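Local coordinates for protein glycoside Hydrolase (Bacteroides uniformis, PDB 5TA0) that binds agarose-derived oligosaccharides such as neoagarooctaose and, as a glycoside hydrolase of gut bacterial agarose breakdown, probably cleaves their chains, at residues Thr466-Tyr479 with Phe501-Phe515. Numbering follows the deposited sequence.
Sequences TSKDAKSIEVRHLY and FTLETEATCVICYNF
His-477 and Phe-501 meet edge to face. Phe-501 CZ sits over the centre of the imidazole, 3.5 Å from His-477 CG, with the ring planes at 70°. Tyr-479 CD1 lies over the opposite imidazole face. The His-477 ring reaches the turn because its CG is anti to the backbone N (chi1 -173°). There Glu-504 N donates a nearly straight bond to His-477 NE2 (3.2 Å), close to the ring plane. That bond fixes NE2 as an acceptor and sets the ring's rotation. Replacing His-477 with alanine is likely to leave Glu-504 N without its acceptor and a gap between Phe-501 and Tyr-479. On the same sheet face, Ile-473 CG2 lies alongside Ile-511 CG2 (3.6 Å). On the other, Cys-512 SG lies over the Arg-476 guanidinium, 3.6 Å from Arg-476 NE. Glu-474 OE2 accepts from Arg-476 NE in the guanidinium plane (2.8 Å), forming a salt bridge; Asp-419 and Lys-418 O hold the far nitrogens. Antiparallel backbone bonds join Ser-472 through Leu-478 to Asn-514 through Thr-508. Lys-471 and Ser-472 both face Asn-514, a classic beta bulge. The type II turn Glu-504 to Ala-507 carries the chain from strand 500-503 across to 508-514, consistent with a porphyranase-type beta-sandwich domain.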
ATOM      1  N   THR A 466      28.418  12.641  11.065  1.00 21.96           N
ATOM      2  CA  THR A 466      29.576  12.967  10.241  1.00 24.68           C
ATOM      3  C   THR A 466      30.242  14.243  10.740  1.00 25.17           C
ATOM      4  O   THR A 466      29.576  15.128  11.262  1.00 25.43           O
ATOM      5  CB  THR A 466      29.215  13.120   8.760  1.00 26.66           C
ATOM      6  OG1 THR A 466      30.402  13.426   8.018  1.00 28.50           O
ATOM      7  CG2 THR A 466      28.167  14.210   8.541  1.00 26.66           C
ATOM      8  N   SER A 467      31.558  14.317  10.560  1.00 28.66           N
ATOM      9  CA  SER A 467      32.321  15.514  10.900  1.00 29.42           C
ATOM     10  C   SER A 467      32.320  16.544   9.764  1.00 29.92           C
ATOM     11  O   SER A 467      32.663  17.699   9.996  1.00 30.49           O
ATOM     12  CB  SER A 467      33.765  15.146  11.259  1.00 30.67           C
ATOM     13  OG  SER A 467      34.394  14.451  10.204  1.00 33.50           O
ATOM     14  N   LYS A 468      31.930  16.138   8.554  1.00 28.57           N
ATOM     15  CA  LYS A 468      31.935  17.033   7.398  1.00 28.68           C
ATOM     16  C   LYS A 468      30.570  17.654   7.162  1.00 27.48           C
ATOM     17  O   LYS A 468      29.540  17.039   7.433  1.00 27.13           O
ATOM     18  CB  LYS A 468      32.367  16.269   6.146  1.00 31.12           C
ATOM     19  CG  LYS A 468      33.675  15.497   6.299  1.00 33.34           C
ATOM     20  CD  LYS A 468      34.824  16.425   6.639  1.00 35.20           C
ATOM     21  CE  LYS A 468      36.161  15.711   6.623  1.00 37.77           C
ATOM     22  NZ  LYS A 468      37.211  16.609   7.185  1.00 38.51           N
ATOM     23  N   ASP A 469      30.565  18.882   6.662  1.00 25.56           N
ATOM     24  CA  ASP A 469      29.343  19.504   6.143  1.00 24.81           C
ATOM     25  C   ASP A 469      29.116  19.035   4.724  1.00 22.20           C
ATOM     26  O   ASP A 469      30.051  18.688   4.001  1.00 20.58           O
ATOM     27  CB  ASP A 469      29.466  21.028   6.125  1.00 28.75           C
ATOM     28  CG  ASP A 469      29.465  21.632   7.508  1.00 31.46           C
ATOM     29  OD1 ASP A 469      28.878  21.040   8.432  1.00 34.57           O
ATOM     30  OD2 ASP A 469      30.049  22.718   7.664  1.00 37.53           O
ATOM     31  N   ALA A 470      27.852  19.021   4.312  1.00 19.91           N
ATOM     32  CA  ALA A 470      27.545  18.730   2.942  1.00 19.10           C
ATOM     33  C   ALA A 470      28.118  19.775   1.972  1.00 18.31           C
ATOM     34  O   ALA A 470      28.191  20.961   2.286  1.00 19.45           O
ATOM     35  CB  ALA A 470      26.031  18.612   2.761  1.00 19.33           C
ATOM     36  N   LYS A 471      28.511  19.302   0.802  1.00 19.56           N
ATOM     37  CA  LYS A 471      28.933  20.148  -0.312  1.00 22.03           C
ATOM     38  C   LYS A 471      27.734  20.946  -0.843  1.00 21.61           C
ATOM     39  O   LYS A 471      27.847  22.138  -1.131  1.00 23.61           O
ATOM     40  CB  LYS A 471      29.599  19.247  -1.367  1.00 25.07           C
ATOM     41  CG  LYS A 471      29.690  19.679  -2.812  1.00 27.68           C
ATOM     42  CD  LYS A 471      30.363  18.559  -3.605  1.00 28.33           C
ATOM     43  CE  LYS A 471      30.162  18.704  -5.095  1.00 30.21           C
ATOM     44  NZ  LYS A 471      30.915  17.645  -5.826  1.00 30.99           N
ATOM     45  N   SER A 472      26.569  20.301  -0.940  1.00 21.07           N
ATOM     46  CA  SER A 472      25.351  20.998  -1.362  1.00 20.12           C
ATOM     47  C   SER A 472      24.115  20.345  -0.761  1.00 18.19           C
ATOM     48  O   SER A 472      24.163  19.178  -0.350  1.00 16.79           O
ATOM     49  CB  SER A 472      25.237  20.985  -2.875  1.00 21.48           C
ATOM     50  OG  SER A 472      25.064  19.664  -3.346  1.00 24.10           O
ATOM     51  N   ILE A 473      23.027  21.117  -0.709  1.00 16.98           N
ATOM     52  CA  ILE A 473      21.711  20.642  -0.245  1.00 17.00           C
ATOM     53  C   ILE A 473      20.692  21.042  -1.294  1.00 17.22           C
ATOM     54  O   ILE A 473      20.578  22.241  -1.616  1.00 17.22           O
ATOM     55  CB  ILE A 473      21.340  21.248   1.129  1.00 17.50           C
ATOM     56  CG1 ILE A 473      22.450  20.948   2.152  1.00 18.22           C
ATOM     57  CG2 ILE A 473      19.979  20.736   1.619  1.00 18.46           C
ATOM     58  CD1 ILE A 473      22.263  21.566   3.508  1.00 19.35           C
ATOM     59  N   GLU A 474      19.964  20.061  -1.846  1.00 15.02           N
ATOM     60  CA  GLU A 474      18.801  20.329  -2.684  1.00 14.69           C
ATOM     61  C   GLU A 474      17.546  20.029  -1.872  1.00 14.23           C
ATOM     62  O   GLU A 474      17.369  18.914  -1.376  1.00 14.24           O
ATOM     63  CB  GLU A 474      18.828  19.507  -3.967  1.00 15.65           C
ATOM     64  CG  GLU A 474      17.566  19.645  -4.802  1.00 16.41           C
ATOM     65  CD  GLU A 474      17.626  18.941  -6.133  1.00 18.51           C
ATOM     66  OE1 GLU A 474      18.371  19.386  -7.036  1.00 21.23           O
ATOM     67  OE2 GLU A 474      16.863  17.975  -6.331  1.00 16.84           O
ATOM     68  N   VAL A 475      16.677  21.031  -1.748  1.00 12.95           N
ATOM     69  CA  VAL A 475      15.385  20.890  -1.091  1.00 12.87           C
ATOM     70  C   VAL A 475      14.323  20.712  -2.146  1.00 12.24           C
ATOM     71  O   VAL A 475      14.241  21.490  -3.098  1.00 12.39           O
ATOM     72  CB  VAL A 475      15.036  22.153  -0.269  1.00 13.26           C
ATOM     73  CG1 VAL A 475      13.643  22.067   0.355  1.00 14.05           C
ATOM     74  CG2 VAL A 475      16.119  22.411   0.781  1.00 14.42           C
ATOM     75  N   ARG A 476      13.490  19.694  -1.969  1.00 10.91           N
ATOM     76  CA  ARG A 476      12.300  19.472  -2.801  1.00 10.94           C
ATOM     77  C   ARG A 476      11.082  19.479  -1.882  1.00 10.56           C
ATOM     78  O   ARG A 476      11.058  18.762  -0.887  1.00 11.25           O
ATOM     79  CB  ARG A 476      12.387  18.128  -3.502  1.00 10.31           C
ATOM     80  CG  ARG A 476      13.676  17.866  -4.264  1.00 10.69           C
ATOM     81  CD  ARG A 476      13.694  16.443  -4.759  1.00 10.65           C
ATOM     82  NE  ARG A 476      14.941  16.109  -5.429  1.00 11.26           N
ATOM     83  CZ  ARG A 476      15.231  14.884  -5.851  1.00 11.24           C
ATOM     84  NH1 ARG A 476      14.377  13.890  -5.651  1.00 11.34           N
ATOM     85  NH2 ARG A 476      16.379  14.647  -6.460  1.00 12.38           N
ATOM     86  N   HIS A 477      10.097  20.340  -2.168  1.00 10.15           N
ATOM     87  CA  HIS A 477       8.957  20.550  -1.280  1.00 10.05           C
ATOM     88  C   HIS A 477       7.686  20.530  -2.129  1.00  9.98           C
ATOM     89  O   HIS A 477       7.520  21.370  -3.039  1.00 10.56           O
ATOM     90  CB  HIS A 477       9.118  21.901  -0.569  1.00 10.35           C
ATOM     91  CG  HIS A 477       8.117  22.187   0.505  1.00 10.66           C
ATOM     92  ND1 HIS A 477       7.866  23.478   0.928  1.00 11.31           N
ATOM     93  CD2 HIS A 477       7.318  21.393   1.247  1.00 10.29           C
ATOM     94  CE1 HIS A 477       6.976  23.459   1.898  1.00 11.44           C
ATOM     95  NE2 HIS A 477       6.625  22.205   2.116  1.00 11.40           N
ATOM     96  N   LEU A 478       6.814  19.554  -1.845  1.00  9.78           N
ATOM     97  CA  LEU A 478       5.560  19.353  -2.560  1.00 10.04           C
ATOM     98  C   LEU A 478       4.402  19.751  -1.666  1.00  9.71           C
ATOM     99  O   LEU A 478       4.177  19.139  -0.627  1.00 10.17           O
ATOM    100  CB  LEU A 478       5.416  17.905  -3.010  1.00 10.50           C
ATOM    101  CG  LEU A 478       4.157  17.613  -3.829  1.00 11.43           C
ATOM    102  CD1 LEU A 478       4.151  18.342  -5.156  1.00 12.02           C
ATOM    103  CD2 LEU A 478       4.062  16.113  -4.052  1.00 12.53           C
ATOM    104  N   TYR A 479       3.672  20.806  -2.071  1.00  9.85           N
ATOM    105  CA  TYR A 479       2.604  21.374  -1.244  1.00 10.11           C
ATOM    106  C   TYR A 479       1.526  22.008  -2.128  1.00  9.77           C
ATOM    107  O   TYR A 479       1.705  22.154  -3.337  1.00 10.08           O
ATOM    108  CB  TYR A 479       3.197  22.439  -0.275  1.00 11.07           C
ATOM    109  CG  TYR A 479       3.838  23.629  -0.946  1.00 12.24           C
ATOM    110  CD1 TYR A 479       5.172  23.592  -1.361  1.00 12.88           C
ATOM    111  CD2 TYR A 479       3.096  24.790  -1.198  1.00 12.93           C
ATOM    112  CE1 TYR A 479       5.768  24.686  -1.994  1.00 13.81           C
ATOM    113  CE2 TYR A 479       3.679  25.883  -1.821  1.00 13.57           C
ATOM    114  CZ  TYR A 479       5.013  25.831  -2.215  1.00 14.36           C
ATOM    115  OH  TYR A 479       5.599  26.916  -2.852  1.00 16.89           O
ATOM    116  N   PHE A 501      13.149  24.559   8.648  1.00 17.40           N
ATOM    117  CA  PHE A 501      12.325  24.419   7.457  1.00 16.71           C
ATOM    118  C   PHE A 501      10.863  24.323   7.888  1.00 15.31           C
ATOM    119  O   PHE A 501      10.545  23.613   8.831  1.00 16.40           O
ATOM    120  CB  PHE A 501      12.735  23.163   6.695  1.00 16.26           C
ATOM    121  CG  PHE A 501      11.950  22.937   5.434  1.00 15.74           C
ATOM    122  CD1 PHE A 501      10.895  22.023   5.401  1.00 15.27           C
ATOM    123  CD2 PHE A 501      12.262  23.627   4.282  1.00 15.48           C
ATOM    124  CE1 PHE A 501      10.178  21.821   4.242  1.00 15.26           C
ATOM    125  CE2 PHE A 501      11.541  23.420   3.113  1.00 16.19           C
ATOM    126  CZ  PHE A 501      10.494  22.518   3.107  1.00 15.43           C
ATOM    127  N   THR A 502       9.993  25.069   7.211  1.00 14.42           N
ATOM    128  CA  THR A 502       8.558  25.005   7.456  1.00 14.59           C
ATOM    129  C   THR A 502       7.943  24.066   6.419  1.00 12.97           C
ATOM    130  O   THR A 502       7.919  24.372   5.236  1.00 13.30           O
ATOM    131  CB  THR A 502       7.907  26.387   7.367  1.00 15.76           C
ATOM    132  OG1 THR A 502       8.479  27.211   8.396  1.00 16.76           O
ATOM    133  CG2 THR A 502       6.402  26.313   7.580  1.00 16.14           C
ATOM    134  N   LEU A 503       7.454  22.930   6.908  1.00 11.78           N
ATOM    135  CA  LEU A 503       6.788  21.955   6.043  1.00 11.49           C
ATOM    136  C   LEU A 503       5.311  22.318   5.980  1.00 11.41           C
ATOM    137  O   LEU A 503       4.653  22.469   7.004  1.00 11.97           O
ATOM    138  CB  LEU A 503       6.999  20.559   6.618  1.00 11.18           C
ATOM    139  CG  LEU A 503       6.480  19.391   5.784  1.00 11.08           C
ATOM    140  CD1 LEU A 503       7.030  19.313   4.380  1.00 10.73           C
ATOM    141  CD2 LEU A 503       6.804  18.117   6.549  1.00 10.94           C
ATOM    142  N   GLU A 504       4.801  22.477   4.768  1.00 11.69           N
ATOM    143  CA  GLU A 504       3.429  22.932   4.556  1.00 12.34           C
ATOM    144  C   GLU A 504       2.383  21.902   4.949  1.00 11.92           C
ATOM    145  O   GLU A 504       2.707  20.757   5.269  1.00 11.03           O
ATOM    146  CB  GLU A 504       3.223  23.400   3.120  1.00 14.14           C
ATOM    147  CG  GLU A 504       3.685  24.838   2.881  1.00 16.36           C
ATOM    148  CD  GLU A 504       2.890  25.851   3.694  1.00 19.95           C
ATOM    149  OE1 GLU A 504       3.491  26.850   4.126  1.00 26.46           O
ATOM    150  OE2 GLU A 504       1.699  25.616   3.935  1.00 22.55           O
ATOM    151  N   THR A 505       1.135  22.343   5.002  1.00 11.15           N
ATOM    152  CA  THR A 505      -0.006  21.512   5.364  1.00 11.09           C
ATOM    153  C   THR A 505      -0.028  20.228   4.520  1.00 10.00           C
ATOM    154  O   THR A 505      -0.016  20.284   3.295  1.00  9.82           O
ATOM    155  CB  THR A 505      -1.290  22.291   5.097  1.00 11.72           C
ATOM    156  OG1 THR A 505      -1.261  23.471   5.908  1.00 13.33           O
ATOM    157  CG2 THR A 505      -2.512  21.485   5.380  1.00 12.25           C
ATOM    158  N   GLU A 506      -0.020  19.083   5.193  1.00  9.55           N
ATOM    159  CA  GLU A 506      -0.059  17.770   4.495  1.00  9.57           C
ATOM    160  C   GLU A 506       1.030  17.619   3.420  1.00  9.35           C
ATOM    161  O   GLU A 506       0.864  16.860   2.460  1.00  9.49           O
ATOM    162  CB  GLU A 506      -1.462  17.492   3.928  1.00  9.58           C
ATOM    163  CG  GLU A 506      -2.527  17.312   4.977  1.00 10.32           C
ATOM    164  CD  GLU A 506      -3.883  17.079   4.357  1.00 11.29           C
ATOM    165  OE1 GLU A 506      -4.480  18.070   3.850  1.00 12.67           O
ATOM    166  OE2 GLU A 506      -4.346  15.917   4.314  1.00 10.66           O
ATOM    167  N   ALA A 507       2.162  18.309   3.572  1.00  8.88           N
ATOM    168  CA  ALA A 507       3.166  18.375   2.553  1.00  8.68           C
ATOM    169  C   ALA A 507       4.272  17.333   2.781  1.00  8.42           C
ATOM    170  O   ALA A 507       4.349  16.696   3.845  1.00  8.39           O
ATOM    171  CB  ALA A 507       3.767  19.789   2.485  1.00  8.99           C
ATOM    172  N   THR A 508       5.110  17.183   1.768  1.00  8.78           N
ATOM    173  CA  THR A 508       6.298  16.326   1.867  1.00  8.80           C
ATOM    174  C   THR A 508       7.495  17.111   1.405  1.00  8.86           C
ATOM    175  O   THR A 508       7.400  17.878   0.414  1.00  8.85           O
ATOM    176  CB  THR A 508       6.129  15.066   0.984  1.00  8.66           C
ATOM    177  OG1 THR A 508       4.903  14.417   1.303  1.00  8.68           O
ATOM    178  CG2 THR A 508       7.257  14.066   1.186  1.00  8.84           C
ATOM    179  N   CYS A 509       8.641  16.925   2.064  1.00  8.98           N
ATOM    180  CA  CYS A 509       9.896  17.357   1.498  1.00  9.47           C
ATOM    181  C   CYS A 509      10.870  16.185   1.379  1.00  9.16           C
ATOM    182  O   CYS A 509      10.836  15.250   2.189  1.00  9.42           O
ATOM    183  CB  CYS A 509      10.550  18.495   2.285  1.00 10.91           C
ATOM    184  SG  CYS A 509      10.936  18.147   4.019  1.00 11.75           S
ATOM    185  N   VAL A 510      11.696  16.253   0.344  1.00  9.31           N
ATOM    186  CA  VAL A 510      12.840  15.349   0.168  1.00  9.75           C
ATOM    187  C   VAL A 510      14.063  16.265   0.121  1.00 10.21           C
ATOM    188  O   VAL A 510      14.186  17.095  -0.808  1.00 10.81           O
ATOM    189  CB  VAL A 510      12.739  14.479  -1.102  1.00  9.52           C
ATOM    190  CG1 VAL A 510      14.040  13.708  -1.354  1.00  9.81           C
ATOM    191  CG2 VAL A 510      11.555  13.523  -1.000  1.00  9.70           C
ATOM    192  N   ILE A 511      14.924  16.114   1.123  1.00 10.57           N
ATOM    193  CA  ILE A 511      16.141  16.938   1.250  1.00 11.35           C
ATOM    194  C   ILE A 511      17.301  16.065   0.830  1.00 11.96           C
ATOM    195  O   ILE A 511      17.497  14.972   1.365  1.00 11.41           O
ATOM    196  CB  ILE A 511      16.304  17.437   2.688  1.00 12.15           C
ATOM    197  CG1 ILE A 511      15.069  18.235   3.140  1.00 13.14           C
ATOM    198  CG2 ILE A 511      17.572  18.293   2.817  1.00 12.23           C
ATOM    199  CD1 ILE A 511      14.873  18.313   4.620  1.00 14.65           C
ATOM    200  N   CYS A 512      18.041  16.521  -0.175  1.00 12.11           N
ATOM    201  CA  CYS A 512      19.127  15.760  -0.762  1.00 12.58           C
ATOM    202  C   CYS A 512      20.457  16.393  -0.339  1.00 12.63           C
ATOM    203  O   CYS A 512      20.774  17.498  -0.770  1.00 13.31           O
ATOM    204  CB  CYS A 512      18.995  15.715  -2.289  1.00 12.80           C
ATOM    205  SG  CYS A 512      17.337  15.284  -2.892  1.00 15.83           S
ATOM    206  N   TYR A 513      21.198  15.700   0.514  1.00 11.99           N
ATOM    207  CA  TYR A 513      22.538  16.164   0.937  1.00 12.62           C
ATOM    208  C   TYR A 513      23.556  15.500   0.044  1.00 13.76           C
ATOM    209  O   TYR A 513      23.505  14.287  -0.143  1.00 14.92           O
ATOM    210  CB  TYR A 513      22.821  15.802   2.377  1.00 12.65           C
ATOM    211  CG  TYR A 513      21.853  16.373   3.393  1.00 13.11           C
ATOM    212  CD1 TYR A 513      22.109  17.564   4.062  1.00 13.40           C
ATOM    213  CD2 TYR A 513      20.665  15.727   3.689  1.00 13.94           C
ATOM    214  CE1 TYR A 513      21.235  18.084   5.000  1.00 13.88           C
ATOM    215  CE2 TYR A 513      19.775  16.242   4.616  1.00 13.86           C
ATOM    216  CZ  TYR A 513      20.054  17.418   5.274  1.00 13.82           C
ATOM    217  OH  TYR A 513      19.155  17.903   6.182  1.00 14.28           O
ATOM    218  N   ASN A 514      24.486  16.276  -0.526  1.00 13.98           N
ATOM    219  CA  ASN A 514      25.585  15.726  -1.284  1.00 15.03           C
ATOM    220  C   ASN A 514      26.894  16.011  -0.543  1.00 14.12           C
ATOM    221  O   ASN A 514      27.163  17.152  -0.172  1.00 15.37           O
ATOM    222  CB  ASN A 514      25.625  16.317  -2.683  1.00 17.18           C
ATOM    223  CG  ASN A 514      26.749  15.748  -3.521  1.00 19.94           C
ATOM    224  OD1 ASN A 514      27.710  16.449  -3.822  1.00 23.96           O
ATOM    225  ND2 ASN A 514      26.656  14.482  -3.876  1.00 21.45           N
ATOM    226  N   PHE A 515      27.675  14.958  -0.308  1.00 13.30           N
ATOM    227  CA  PHE A 515      28.947  15.071   0.414  1.00 13.14           C
ATOM    228  C   PHE A 515      30.138  14.882  -0.521  1.00 13.05           C
ATOM    229  O   PHE A 515      30.033  14.286  -1.580  1.00 13.62           O
ATOM    230  CB  PHE A 515      28.981  14.037   1.545  1.00 12.90           C
ATOM    231  CG  PHE A 515      28.051  14.358   2.668  1.00 12.81           C
ATOM    232  CD1 PHE A 515      28.465  15.109   3.754  1.00 13.37           C
ATOM    233  CD2 PHE A 515      26.721  13.920   2.642  1.00 12.59           C
ATOM    234  CE1 PHE A 515      27.598  15.401   4.796  1.00 13.61           C
ATOM    235  CE2 PHE A 515      25.855  14.216   3.678  1.00 12.96           C
ATOM    236  CZ  PHE A 515      26.273  14.960   4.761  1.00 13.71           C
TER
HETATM  237  O   HOH W   1      22.403  17.965  -2.988  1.00 29.69           O